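Putative endo-1,4-beta-xylanase (Bacteroides thetaiotaomicron VPI-5482, PDB 5MSX) probably hydrolyses O-glycosidic bonds of plant pectin, as a calcium-binding family 43 glycoside hydrolase of the arabinofuranosidase type. Local coordinates at residues L214-Y225 / F256-F264; R286-K294 / V304-G312. All blocks are in the same frame, centred on the assembly; numbering follows the deposited sequence.

Interaction 1. Residues L214-Y225 / F256-F264. With CA (calcium ion), chain S.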
loop_
_atom_site.group_PDB
_atom_site.type_symbol
_atom_site.label_atom_id
_atom_site.label_comp_id
_atom_site.label_asym_id
_atom_site.label_seq_id
_atom_site.Cartn_x
_atom_site.Cartn_y
_atom_site.Cartn_z
ATOM N N LEU C 214 -6.223 -23.549 12.165
ATOM C CA LEU C 214 -6.927 -24.786 11.830
ATOM C C LEU C 214 -6.278 -25.359 10.592
ATOM O O LEU C 214 -5.997 -24.613 9.648
ATOM C CB LEU C 214 -8.420 -24.500 11.505
ATOM C CG LEU C 214 -9.394 -24.148 12.641
ATOM C CD1 LEU C 214 -8.964 -22.942 13.444
ATOM C CD2 LEU C 214 -10.771 -23.909 12.035
ATOM N N TYR C 215 -6.090 -26.675 10.582
ATOM C CA TYR C 215 -5.383 -27.357 9.512
ATOM C C TYR C 215 -6.059 -28.715 9.230
ATOM O O TYR C 215 -6.574 -29.360 10.145
ATOM C CB TYR C 215 -3.906 -27.500 9.914
ATOM C CG TYR C 215 -3.656 -28.335 11.161
ATOM C CD1 TYR C 215 -3.781 -27.790 12.430
ATOM C CD2 TYR C 215 -3.291 -29.674 11.060
ATOM C CE1 TYR C 215 -3.585 -28.563 13.563
ATOM C CE2 TYR C 215 -3.077 -30.458 12.197
ATOM C CZ TYR C 215 -3.224 -29.908 13.433
ATOM O OH TYR C 215 -3.029 -30.699 14.543
ATOM N N THR C 216 -6.093 -29.130 7.975
ATOM C CA THR C 216 -6.659 -30.447 7.638
ATOM C C THR C 216 -5.692 -31.566 7.903
ATOM O O THR C 216 -4.465 -31.363 7.921
ATOM C CB THR C 216 -7.136 -30.590 6.159
ATOM O OG1 THR C 216 -6.014 -30.681 5.238
ATOM C CG2 THR C 216 -8.065 -29.475 5.801
ATOM N N ILE C 217 -6.286 -32.722 8.183
ATOM C CA ILE C 217 -5.634 -34.015 8.288
ATOM C C ILE C 217 -6.443 -35.016 7.415
ATOM O O ILE C 217 -7.663 -34.892 7.320
ATOM C CB ILE C 217 -5.628 -34.421 9.775
ATOM C CG1 ILE C 217 -4.599 -33.587 10.549
ATOM C CG2 ILE C 217 -5.384 -35.896 9.985
ATOM C CD1 ILE C 217 -3.251 -33.464 9.867
ATOM N N GLY C 218 -5.771 -35.998 6.802
ATOM C CA GLY C 218 -6.436 -36.996 5.954
ATOM C C GLY C 218 -6.857 -36.427 4.621
ATOM O O GLY C 218 -6.405 -35.363 4.189
ATOM N N GLY C 219 -7.740 -37.160 3.967
ATOM C CA GLY C 219 -8.284 -36.795 2.661
ATOM C C GLY C 219 -9.489 -37.701 2.376
ATOM O O GLY C 219 -9.704 -38.683 3.088
ATOM N N ASP C 220 -10.271 -37.354 1.361
ATOM C CA ASP C 220 -11.484 -38.122 0.974
ATOM C C ASP C 220 -12.396 -38.228 2.190
ATOM O O ASP C 220 -12.543 -37.229 2.904
ATOM C CB ASP C 220 -11.105 -39.489 0.349
ATOM C CG ASP C 220 -10.135 -39.342 -0.826
ATOM O OD1 ASP C 220 -10.406 -38.527 -1.726
ATOM O OD2 ASP C 220 -9.076 -39.994 -0.828
ATOM N N GLU C 221 -12.963 -39.413 2.470
ATOM C CA GLU C 221 -13.867 -39.588 3.605
ATOM C C GLU C 221 -13.144 -39.392 4.914
ATOM O O GLU C 221 -13.805 -39.091 5.902
ATOM C CB GLU C 221 -14.521 -40.990 3.661
ATOM C CG GLU C 221 -15.283 -41.400 2.420
ATOM C CD GLU C 221 -14.460 -42.264 1.474
ATOM O OE1 GLU C 221 -13.280 -41.900 1.188
ATOM O OE2 GLU C 221 -14.984 -43.309 0.991
ATOM N N LYS C 222 -11.813 -39.573 4.942
ATOM C CA LYS C 222 -11.058 -39.364 6.209
ATOM C C LYS C 222 -10.633 -37.921 6.505
ATOM O O LYS C 222 -9.979 -37.684 7.490
ATOM C CB LYS C 222 -9.841 -40.286 6.299
ATOM C CG LYS C 222 -10.152 -41.771 6.173
ATOM C CD LYS C 222 -10.851 -42.333 7.403
ATOM C CE LYS C 222 -11.411 -43.729 7.128
ATOM N NZ LYS C 222 -11.969 -44.358 8.365
ATOM N N TYR C 223 -11.012 -36.959 5.669
ATOM C CA TYR C 223 -10.740 -35.533 5.920
ATOM C C TYR C 223 -11.243 -35.127 7.322
ATOM O O TYR C 223 -12.364 -35.495 7.714
ATOM C CB TYR C 223 -11.456 -34.686 4.885
ATOM C CG TYR C 223 -10.642 -33.851 3.932
ATOM C CD1 TYR C 223 -9.470 -33.195 4.351
ATOM C CD2 TYR C 223 -11.098 -33.608 2.641
ATOM C CE1 TYR C 223 -8.764 -32.366 3.488
ATOM C CE2 TYR C 223 -10.397 -32.752 1.772
ATOM C CZ TYR C 223 -9.236 -32.135 2.217
ATOM O OH TYR C 223 -8.526 -31.291 1.419
ATOM N N GLN C 224 -10.380 -34.468 8.092
ATOM C CA GLN C 224 -10.727 -33.848 9.365
ATOM C C GLN C 224 -10.050 -32.473 9.458
ATOM O O GLN C 224 -9.023 -32.207 8.785
ATOM C CB GLN C 224 -10.256 -34.687 10.534
ATOM C CG GLN C 224 -10.775 -36.112 10.550
ATOM C CD GLN C 224 -10.130 -36.948 11.654
ATOM O OE1 GLN C 224 -8.946 -37.143 11.657
ATOM N NE2 GLN C 224 -10.914 -37.407 12.591
ATOM N N TYR C 225 -10.635 -31.602 10.267
ATOM C CA TYR C 225 -9.935 -30.385 10.703
ATOM C C TYR C 225 -9.532 -30.570 12.153
ATOM O O TYR C 225 -10.321 -31.023 13.004
ATOM C CB TYR C 225 -10.788 -29.116 10.523
ATOM C CG TYR C 225 -10.552 -28.329 9.263
ATOM C CD1 TYR C 225 -9.429 -27.529 9.124
ATOM C CD2 TYR C 225 -11.454 -28.380 8.183
ATOM C CE1 TYR C 225 -9.197 -26.788 7.964
ATOM C CE2 TYR C 225 -11.230 -27.648 7.015
ATOM C CZ TYR C 225 -10.093 -26.833 6.920
ATOM O OH TYR C 225 -9.834 -26.090 5.778
ATOM N N PHE C 256 -19.564 -37.226 5.463
ATOM C CA PHE C 256 -18.252 -37.841 5.292
ATOM C C PHE C 256 -17.183 -36.830 4.859
ATOM O O PHE C 256 -17.376 -36.080 3.894
ATOM C CB PHE C 256 -18.345 -38.952 4.236
ATOM C CG PHE C 256 -19.197 -40.116 4.657
ATOM C CD1 PHE C 256 -20.567 -40.121 4.412
ATOM C CD2 PHE C 256 -18.632 -41.203 5.315
ATOM C CE1 PHE C 256 -21.359 -41.198 4.809
ATOM C CE2 PHE C 256 -19.419 -42.279 5.724
ATOM C CZ PHE C 256 -20.779 -42.283 5.455
ATOM N N GLY C 257 -16.060 -36.827 5.571
ATOM C CA GLY C 257 -14.863 -36.118 5.139
ATOM C C GLY C 257 -15.081 -34.617 5.082
ATOM O O GLY C 257 -14.964 -34.031 4.008
ATOM N N PRO C 258 -15.440 -33.997 6.233
ATOM C CA PRO C 258 -15.629 -32.550 6.333
ATOM C C PRO C 258 -14.324 -31.775 6.296
ATOM O O PRO C 258 -13.757 -31.410 7.344
ATOM C CB PRO C 258 -16.354 -32.371 7.670
ATOM C CG PRO C 258 -15.880 -33.483 8.479
ATOM C CD PRO C 258 -15.772 -34.652 7.514
ATOM N N GLY C 259 -13.866 -31.501 5.077
ATOM C CA GLY C 259 -12.573 -30.862 4.860
ATOM C C GLY C 259 -12.560 -29.433 4.344
ATOM O O GLY C 259 -13.447 -28.642 4.600
ATOM N N HIS C 260 -11.510 -29.152 3.587
ATOM C CA HIS C 260 -11.078 -27.818 3.236
ATOM C C HIS C 260 -12.256 -26.857 3.009
ATOM O O HIS C 260 -13.059 -27.032 2.059
ATOM C CB HIS C 260 -10.206 -27.920 2.000
ATOM C CG HIS C 260 -9.504 -26.658 1.627
ATOM N ND1 HIS C 260 -8.456 -26.655 0.730
ATOM C CD2 HIS C 260 -9.714 -25.362 1.973
ATOM C CE1 HIS C 260 -8.050 -25.411 0.538
ATOM N NE2 HIS C 260 -8.783 -24.613 1.300
ATOM N N GLY C 261 -12.360 -25.892 3.934
ATOM C CA GLY C 261 -13.298 -24.786 3.823
ATOM C C GLY C 261 -12.777 -23.518 4.451
ATOM O O GLY C 261 -11.631 -23.147 4.213
ATOM N N CYS C 262 -13.610 -22.832 5.230
ATOM C CA CYS C 262 -13.182 -21.576 5.852
ATOM C C CYS C 262 -13.972 -21.347 7.127
ATOM O O CYS C 262 -14.910 -22.109 7.438
ATOM C CB CYS C 262 -13.379 -20.395 4.916
ATOM S SG CYS C 262 -15.127 -20.094 4.557
ATOM N N VAL C 263 -13.566 -20.307 7.844
ATOM C CA VAL C 263 -14.305 -19.699 8.948
ATOM C C VAL C 263 -14.616 -18.245 8.610
ATOM O O VAL C 263 -13.801 -17.528 8.036
ATOM C CB VAL C 263 -13.554 -19.820 10.314
ATOM C CG1 VAL C 263 -14.218 -18.994 11.427
ATOM C CG2 VAL C 263 -13.498 -21.287 10.732
ATOM N N PHE C 264 -15.826 -17.816 8.953
ATOM C CA PHE C 264 -16.219 -16.437 8.777
ATOM C C PHE C 264 -17.247 -16.005 9.840
ATOM O O PHE C 264 -17.902 -16.832 10.465
ATOM C CB PHE C 264 -16.759 -16.188 7.349
ATOM C CG PHE C 264 -18.113 -16.768 7.112
ATOM C CD1 PHE C 264 -18.257 -18.084 6.747
ATOM C CD2 PHE C 264 -19.258 -15.987 7.301
ATOM C CE1 PHE C 264 -19.528 -18.635 6.545
ATOM C CE2 PHE C 264 -20.532 -16.514 7.125
ATOM C CZ PHE C 264 -20.670 -17.840 6.744
HETATM CA CA CA S . -8.436 -21.961 1.699
HETATM O O HOH W 1 -14.274 -35.485 1.761
HETATM O O HOH W 2 -10.646 -21.292 2.048
HETATM O O HOH W 3 -8.934 -22.522 3.925
HETATM O O HOH W 4 -7.785 -19.676 2.150
HETATM O O HOH W 5 -6.738 -21.424 -0.139
HETATM O O HOH W 6 -9.520 -21.934 -0.544
#
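Y225 lays the edge of its ring along the backbone of G259-G261, and its hydroxyl accepts the G261 amide, with N to OH at 3.1 Å and a fairly straight N-H...O angle of 155°. Along the same edge CE2 lies 3.4 Å from the G259 carbonyl O. The methyl CG2 of T216 sits over a face of this ring. The hydroxyl has a second partner, the carbonyl of G201. With a phenylalanine in place of Y225, the G261 amide would probably lose its acceptor and the G201 carbonyl its donor, freeing the corner at H260 to shift.

Y223 turns a face to the same loop: CA of G259 stands 3.8 Å from the ring centroid, only 17° off the normal, a CH-pi contact. G219 CA lies over the rim of the opposite face, and T216 OG1, which binds the amide of E200, lies in plane at the edge. Further along, one water donates to both D220 O and G257 O.

These contacts surround the corner of the chain at H260. CG lies anti to the backbone N (chi1 -171°), and the imidazole binds the calcium in its own plane, NE2 to metal 2.7 Å. Two of the calcium's waters donate to G261 O, tying the metal's shell to the backbone as well. By nearest atoms, the side chain of Y223 comes within about 3 Å of E200, the predicted proton donor, and that of H260 within about 3 Å of D154, predicted to tune it.

In the five-bladed beta-propeller expected of this family, L214 CD2 meets V263 CG2 where the sheet of strands 203-207, 210-217, 224-230 and 245-247 faces strand 261-264; I203 packs on both side chains.

Interaction 2. Residues R286-K294 / V304-G312. With EDO (1,2-ethanediol), chain B; EDO (1,2-ethanediol), chain U.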
loop_
_atom_site.group_PDB
_atom_site.type_symbol
_atom_site.label_atom_id
_atom_site.label_comp_id
_atom_site.label_asym_id
_atom_site.label_seq_id
_atom_site.Cartn_x
_atom_site.Cartn_y
_atom_site.Cartn_z
ATOM N N ARG C 286 -17.738 -32.677 -5.143
ATOM C CA ARG C 286 -18.000 -32.305 -3.762
ATOM C C ARG C 286 -18.980 -31.145 -3.743
ATOM O O ARG C 286 -19.098 -30.398 -4.706
ATOM C CB ARG C 286 -16.681 -31.926 -3.081
ATOM C CG ARG C 286 -15.666 -33.055 -3.099
ATOM C CD ARG C 286 -14.236 -32.592 -2.891
ATOM N NE ARG C 286 -13.733 -31.752 -3.982
ATOM C CZ ARG C 286 -12.486 -31.276 -4.019
ATOM N NH1 ARG C 286 -11.637 -31.552 -3.042
ATOM N NH2 ARG C 286 -12.082 -30.524 -5.026
ATOM N N GLN C 287 -19.681 -30.991 -2.632
ATOM C CA GLN C 287 -20.448 -29.775 -2.357
ATOM C C GLN C 287 -20.016 -29.218 -1.022
ATOM O O GLN C 287 -19.271 -29.887 -0.283
ATOM C CB GLN C 287 -21.943 -30.053 -2.411
ATOM C CG GLN C 287 -22.434 -30.272 -3.820
ATOM C CD GLN C 287 -23.953 -30.303 -3.898
ATOM O OE1 GLN C 287 -24.572 -31.253 -3.446
ATOM N NE2 GLN C 287 -24.556 -29.251 -4.452
ATOM N N THR C 288 -20.460 -27.985 -0.743
ATOM C CA THR C 288 -20.035 -27.205 0.435
ATOM C C THR C 288 -21.235 -26.956 1.320
ATOM O O THR C 288 -22.343 -26.705 0.818
ATOM C CB THR C 288 -19.300 -25.897 0.062
ATOM O OG1 THR C 288 -18.023 -26.218 -0.496
ATOM C CG2 THR C 288 -19.045 -24.980 1.300
ATOM N N TYR C 289 -21.024 -27.110 2.629
ATOM C CA TYR C 289 -22.056 -26.953 3.650
ATOM C C TYR C 289 -21.565 -25.974 4.711
ATOM O O TYR C 289 -20.351 -25.796 4.878
ATOM C CB TYR C 289 -22.341 -28.315 4.312
ATOM C CG TYR C 289 -22.848 -29.327 3.297
ATOM C CD1 TYR C 289 -21.961 -30.027 2.501
ATOM C CD2 TYR C 289 -24.197 -29.497 3.069
ATOM C CE1 TYR C 289 -22.399 -30.912 1.545
ATOM C CE2 TYR C 289 -24.655 -30.411 2.113
ATOM C CZ TYR C 289 -23.742 -31.111 1.346
ATOM O OH TYR C 289 -24.146 -32.041 0.387
ATOM N N VAL C 290 -22.503 -25.396 5.451
ATOM C CA VAL C 290 -22.200 -24.395 6.507
ATOM C C VAL C 290 -22.924 -24.793 7.804
ATOM O O VAL C 290 -24.116 -25.180 7.785
ATOM C CB VAL C 290 -22.580 -22.950 6.063
ATOM C CG1 VAL C 290 -22.268 -21.911 7.152
ATOM C CG2 VAL C 290 -21.816 -22.552 4.806
ATOM N N ASN C 291 -22.202 -24.704 8.923
ATOM C CA ASN C 291 -22.794 -24.834 10.268
ATOM C C ASN C 291 -22.200 -23.795 11.172
ATOM O O ASN C 291 -21.131 -23.228 10.889
ATOM C CB ASN C 291 -22.498 -26.203 10.879
ATOM C CG ASN C 291 -23.326 -27.290 10.276
ATOM O OD1 ASN C 291 -24.575 -27.293 10.399
ATOM N ND2 ASN C 291 -22.669 -28.194 9.588
ATOM N N GLN C 292 -22.856 -23.599 12.302
ATOM C CA GLN C 292 -22.328 -22.711 13.360
ATOM C C GLN C 292 -21.030 -23.219 13.984
ATOM O O GLN C 292 -20.829 -24.425 14.107
ATOM C CB GLN C 292 -23.348 -22.560 14.497
ATOM C CG GLN C 292 -24.628 -21.862 14.079
ATOM C CD GLN C 292 -25.667 -21.902 15.197
ATOM O OE1 GLN C 292 -26.012 -22.957 15.717
ATOM N NE2 GLN C 292 -26.156 -20.756 15.560
ATOM N N LEU C 293 -20.174 -22.274 14.364
ATOM C CA LEU C 293 -18.950 -22.537 15.078
ATOM C C LEU C 293 -19.056 -21.783 16.415
ATOM O O LEU C 293 -19.311 -20.572 16.451
ATOM C CB LEU C 293 -17.734 -22.070 14.272
ATOM C CG LEU C 293 -16.394 -22.374 14.981
ATOM C CD1 LEU C 293 -15.783 -23.615 14.390
ATOM C CD2 LEU C 293 -15.433 -21.239 14.864
ATOM N N LYS C 294 -18.851 -22.527 17.501
ATOM C CA LYS C 294 -18.998 -22.002 18.860
ATOM C C LYS C 294 -17.728 -22.243 19.658
ATOM O O LYS C 294 -16.905 -23.126 19.343
ATOM C CB LYS C 294 -20.188 -22.644 19.577
ATOM C CG LYS C 294 -21.522 -22.294 18.933
ATOM C CD LYS C 294 -22.689 -22.807 19.755
ATOM C CE LYS C 294 -24.003 -22.573 19.032
ATOM N NZ LYS C 294 -25.133 -22.564 20.000
ATOM N N VAL C 304 -17.516 -29.103 15.844
ATOM C CA VAL C 304 -18.670 -28.623 15.087
ATOM C C VAL C 304 -19.731 -29.708 14.963
ATOM O O VAL C 304 -19.414 -30.821 14.656
ATOM C CB VAL C 304 -18.270 -28.150 13.671
ATOM C CG1 VAL C 304 -19.510 -27.701 12.891
ATOM C CG2 VAL C 304 -17.272 -27.004 13.780
ATOM N N GLU C 305 -20.989 -29.341 15.194
ATOM C CA GLU C 305 -22.120 -30.249 15.043
ATOM C C GLU C 305 -22.526 -30.164 13.569
ATOM O O GLU C 305 -23.111 -29.175 13.145
ATOM C CB GLU C 305 -23.278 -29.833 15.965
ATOM C CG GLU C 305 -23.040 -30.171 17.444
ATOM C CD GLU C 305 -23.171 -31.667 17.733
ATOM O OE1 GLU C 305 -23.796 -32.404 16.930
ATOM O OE2 GLU C 305 -22.661 -32.130 18.771
ATOM N N LEU C 306 -22.167 -31.175 12.785
ATOM C CA LEU C 306 -22.362 -31.110 11.348
ATOM C C LEU C 306 -23.785 -31.541 10.959
ATOM O O LEU C 306 -24.306 -32.525 11.465
ATOM C CB LEU C 306 -21.333 -31.985 10.622
ATOM C CG LEU C 306 -19.874 -31.693 10.964
ATOM C CD1 LEU C 306 -18.985 -32.832 10.472
ATOM C CD2 LEU C 306 -19.408 -30.359 10.400
ATOM N N THR C 307 -24.398 -30.784 10.066
ATOM C CA THR C 307 -25.648 -31.145 9.426
ATOM C C THR C 307 -25.518 -30.750 7.963
ATOM O O THR C 307 -24.678 -29.910 7.604
ATOM C CB THR C 307 -26.875 -30.402 10.017
ATOM O OG1 THR C 307 -26.921 -29.059 9.509
ATOM C CG2 THR C 307 -26.847 -30.351 11.587
ATOM N N MET C 308 -26.389 -31.309 7.142
ATOM C CA MET C 308 -26.602 -30.783 5.811
ATOM C C MET C 308 -27.846 -29.882 5.699
ATOM O O MET C 308 -28.410 -29.767 4.614
ATOM C CB MET C 308 -26.677 -31.932 4.815
ATOM C CG MET C 308 -25.415 -32.790 4.787
ATOM S SD MET C 308 -25.706 -34.107 3.619
ATOM C CE MET C 308 -24.065 -34.648 3.165
ATOM N N ASP C 309 -28.252 -29.233 6.795
ATOM C CA ASP C 309 -29.462 -28.391 6.807
ATOM C C ASP C 309 -29.166 -26.934 6.512
ATOM O O ASP C 309 -30.055 -26.243 6.084
ATOM C CB ASP C 309 -30.183 -28.489 8.145
ATOM C CG ASP C 309 -30.590 -29.904 8.476
ATOM O OD1 ASP C 309 -31.023 -30.616 7.554
ATOM O OD2 ASP C 309 -30.480 -30.326 9.647
ATOM N N GLY C 310 -27.923 -26.480 6.714
ATOM C CA GLY C 310 -27.579 -25.089 6.518
ATOM C C GLY C 310 -27.955 -24.225 7.720
ATOM O O GLY C 310 -28.390 -24.695 8.750
ATOM N N VAL C 311 -27.747 -22.941 7.577
ATOM C CA VAL C 311 -27.929 -21.991 8.679
ATOM C C VAL C 311 -28.978 -20.933 8.335
ATOM O O VAL C 311 -29.130 -19.976 9.077
ATOM C CB VAL C 311 -26.589 -21.308 9.041
ATOM C CG1 VAL C 311 -25.638 -22.316 9.675
ATOM C CG2 VAL C 311 -25.957 -20.638 7.825
ATOM N N GLY C 312 -29.684 -21.100 7.221
ATOM C CA GLY C 312 -30.750 -20.154 6.825
ATOM C C GLY C 312 -30.185 -18.804 6.450
ATOM O O GLY C 312 -28.992 -18.685 6.065
HETATM C C1 EDO B . -20.072 -25.613 17.716
HETATM O O1 EDO B . -18.803 -25.617 17.023
HETATM C C2 EDO B . -21.165 -26.548 17.230
HETATM O O2 EDO B . -21.496 -26.337 15.821
HETATM C C1 EDO U . -7.526 -30.248 -4.719
HETATM O O1 EDO U . -7.442 -30.312 -3.287
HETATM C C2 EDO U . -8.560 -29.236 -5.146
HETATM O O2 EDO U . -9.611 -29.224 -4.194
HETATM O O HOH W 7 -25.220 -27.364 6.736
#
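N291 crosses T307 at a slant and engages it through both ends of its amide. OD1 takes the hydroxyl of T307 on a lone pair in the carbonyl plane, OG1 to OD1 at 3.1 Å, while the other end makes a weak hydrogen bond, 3.3 Å from ND2 to T307 O. Because OG1 also accepts the D309 amide at 3.0 Å, closing an ST turn, the threonine hydroxyl is gripped from two directions. Next to this pair M308 runs obliquely past Y289: extended beyond CG (chi2 178°), it passes CE2 with its CG at 3.7 Å; SD sits 4.8 Å from the ring centroid, an oblique Met-aromatic contact, and CE reaches on toward OH. The hydroxyl of Y289 itself is bound to the carbonyl O of F25.

Strand 287-293 is an outermost strand of a three-stranded antiparallel sheet, consistent with a blade of the family 43 propeller, and the irregular chain 304-312 folds back against it. A water stands in for direct backbone pairing, donating to V290 O and T307 O and accepting from G310 N.

Apolar branches meet nearly at right angles before and after N291 along the strand, CG1 of V290 against CG2 of V311 at 4.0 Å and CD1 of L293 against CG2 of V304 at 3.8 Å. Beyond V304, a 1,2-ethanediol, probably from the crystallisation liquor, links Q292 O, K294 N and E305 N.

In the fold
The two contacts meet the same three-stranded sheet at its two outermost strands, 261-264 in interaction 1 and 287-293 in interaction 2, with strand 272-278 between them. They touch directly: P258 CG packs on L306 CD1 at 3.7 Å, and V263 also approaches L293. Interaction 1 is buried beside the predicted catalytic residues, and its chemistry is that of tyrosine rings on glycine-rich backbone ending in a metal ligand. Interaction 2 is only partly buried; a returning loop is fastened there by an asparagine-threonine pair, a bridging water and small aliphatic contacts, while the exposed E305 forms a salt bridge with R253.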